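PDB 4ZU2: putative isohexenylglutaconyl-CoA hydratase from Pseudomonas aeruginosa, which probably hydrates isohexenylglutaconyl-CoA, an acyl-CoA intermediate of citronellate breakdown, as a member of the crotonase (enoyl-CoA hydratase/isomerase) family. Local coordinates for residues L108-V113 with D191-R196. Residues are numbered along the deposited sequence; the frame is centred on the assembly and turned at random.
Sequences LVEGAV and DALEQR
A small leucine-to-leucine contact, flanked by two glutamates, seats the first turns of helix 190-205 against the C-terminal end of strand 104-109, in the parallel part of the crotonase-fold sheet. Leu108 and Leu193 carry it and are its buried part, both directed at the opposite segment; CA of Leu108 and CA of Leu193 are 7.8 Å apart. CD1 of Leu108 lies 3.6 Å from CG of Leu193, at the branch point of that side chain, and 3.9 Å from CD2 of Leu193. The two side chains thus meet at a slant, Leu108 CD1 set against the CG-CD2 side of Leu193. CG of Leu108 stands anti to the backbone N (chi1 -156°), which carries its methyls out from the strand toward the helix. Ile128 of the neighbouring strand 126-130 touches both leucines and extends the apolar layer, while Leu193 also touches Glu187 of strand 185-187.

Glu110, just past the strand end, adds aliphatic surface: its CG sits 3.8 Å from CD2 of Leu193. Glu194 approaches Leu108 from the helix, roughly at right angles; bent at chi2 (-63°), its chain brings OE2 to 3.5 Å from CD2 of Leu108, a contact that is neither a hydrogen bond nor a salt bridge.

The two segments bury 190 Å² in all. Their attachment is entirely van der Waals, and both carboxylates border the leucine pair, OE2 of Glu110 lying 6.4 Å from OE2 of Glu194. If both are ionised, these like charges could offer each other no salt bridge, and any effect would probably be unfavourable, so the strand-to-helix join rests on apolar contact among the leucines, Ile128 and the aliphatic part of Glu110.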
loop_
_atom_site.group_PDB
_atom_site.type_symbol
_atom_site.label_atom_id
_atom_site.label_comp_id
_atom_site.label_asym_id
_atom_site.label_seq_id
_atom_site.Cartn_x
_atom_site.Cartn_y
_atom_site.Cartn_z
ATOM N N LEU A 108 5.482 21.367 -4.093
ATOM C CA LEU A 108 6.025 22.048 -2.932
ATOM C C LEU A 108 4.862 22.605 -2.103
ATOM O O LEU A 108 4.236 23.619 -2.459
ATOM C CB LEU A 108 6.999 23.139 -3.408
ATOM C CG LEU A 108 8.098 23.613 -2.442
ATOM C CD1 LEU A 108 8.850 22.439 -1.873
ATOM C CD2 LEU A 108 9.060 24.507 -3.150
ATOM N N VAL A 109 4.517 21.907 -1.025
ATOM C CA VAL A 109 3.291 22.219 -0.295
ATOM C C VAL A 109 3.590 22.964 1.035
ATOM O O VAL A 109 4.350 22.509 1.869
ATOM C CB VAL A 109 2.403 20.943 -0.090
ATOM C CG1 VAL A 109 2.110 20.243 -1.444
ATOM C CG2 VAL A 109 3.043 19.981 0.842
ATOM N N GLU A 110 2.986 24.134 1.190
ATOM C CA GLU A 110 3.173 24.969 2.364
ATOM C C GLU A 110 1.807 25.353 2.842
ATOM O O GLU A 110 0.902 25.454 2.040
ATOM C CB GLU A 110 3.920 26.232 1.992
ATOM C CG GLU A 110 5.240 25.980 1.356
ATOM C CD GLU A 110 5.861 27.255 0.874
ATOM O OE1 GLU A 110 6.534 27.935 1.703
ATOM O OE2 GLU A 110 5.629 27.585 -0.324
ATOM N N GLY A 111 1.681 25.577 4.148
ATOM C CA GLY A 111 0.467 26.096 4.763
ATOM C C GLY A 111 -0.717 25.185 4.519
ATOM O O GLY A 111 -0.635 23.992 4.776
ATOM N N ALA A 112 -1.795 25.737 3.970
ATOM C CA ALA A 112 -3.019 24.953 3.776
ATOM C C ALA A 112 -2.951 24.018 2.561
ATOM O O ALA A 112 -2.719 24.450 1.415
ATOM C CB ALA A 112 -4.230 25.888 3.671
ATOM N N VAL A 113 -3.148 22.738 2.844
ATOM C CA VAL A 113 -3.207 21.671 1.829
ATOM C C VAL A 113 -4.495 20.872 2.086
ATOM O O VAL A 113 -4.484 19.821 2.721
ATOM C CB VAL A 113 -1.992 20.750 1.943
ATOM C CG1 VAL A 113 -1.906 19.819 0.752
ATOM C CG2 VAL A 113 -0.711 21.550 2.099
ATOM N N ASP A 191 14.650 27.634 3.093
ATOM C CA ASP A 191 15.914 27.401 2.413
ATOM C C ASP A 191 16.088 25.896 2.250
ATOM O O ASP A 191 16.642 25.429 1.259
ATOM C CB ASP A 191 17.086 27.977 3.206
ATOM C CG ASP A 191 16.960 29.464 3.441
ATOM O OD1 ASP A 191 16.307 30.157 2.619
ATOM O OD2 ASP A 191 17.531 29.927 4.459
ATOM N N ALA A 192 15.608 25.156 3.248
ATOM C CA ALA A 192 15.666 23.705 3.261
ATOM C C ALA A 192 14.656 23.169 2.245
ATOM O O ALA A 192 14.903 22.196 1.559
ATOM C CB ALA A 192 15.328 23.194 4.652
ATOM N N LEU A 193 13.499 23.816 2.177
ATOM C CA LEU A 193 12.444 23.370 1.295
ATOM C C LEU A 193 12.949 23.514 -0.110
ATOM O O LEU A 193 12.716 22.647 -0.947
ATOM C CB LEU A 193 11.183 24.210 1.498
ATOM C CG LEU A 193 9.834 23.471 1.455
ATOM C CD1 LEU A 193 9.663 22.487 2.593
ATOM C CD2 LEU A 193 8.681 24.467 1.435
ATOM N N GLU A 194 13.665 24.612 -0.345
ATOM C CA GLU A 194 14.146 24.970 -1.677
ATOM C C GLU A 194 15.351 24.152 -2.099
ATOM O O GLU A 194 15.621 24.022 -3.290
ATOM C CB GLU A 194 14.567 26.437 -1.727
ATOM C CG GLU A 194 13.446 27.429 -1.833
ATOM C CD GLU A 194 12.662 27.296 -3.101
ATOM O OE1 GLU A 194 13.267 27.336 -4.190
ATOM O OE2 GLU A 194 11.430 27.146 -3.005
ATOM N N GLN A 195 16.127 23.691 -1.125
ATOM C CA GLN A 195 17.344 22.971 -1.439
ATOM C C GLN A 195 16.898 21.616 -1.857
ATOM O O GLN A 195 17.332 21.126 -2.876
ATOM C CB GLN A 195 18.366 22.912 -0.281
ATOM C CG GLN A 195 18.001 22.127 0.987
ATOM C CD GLN A 195 18.367 20.608 0.988
ATOM O OE1 GLN A 195 19.281 20.168 0.289
ATOM N NE2 GLN A 195 17.655 19.821 1.808
ATOM N N ARG A 196 15.972 21.046 -1.097
ATOM C CA ARG A 196 15.379 19.765 -1.459
ATOM C C ARG A 196 14.808 19.799 -2.859
ATOM O O ARG A 196 14.926 18.831 -3.595
ATOM C CB ARG A 196 14.289 19.354 -0.488
ATOM C CG ARG A 196 13.689 18.006 -0.838
ATOM C CD ARG A 196 14.707 16.903 -0.604
ATOM N NE ARG A 196 15.035 16.805 0.811
ATOM C CZ ARG A 196 15.970 16.002 1.323
ATOM N NH1 ARG A 196 16.701 15.201 0.535
ATOM N NH2 ARG A 196 16.165 15.981 2.639
#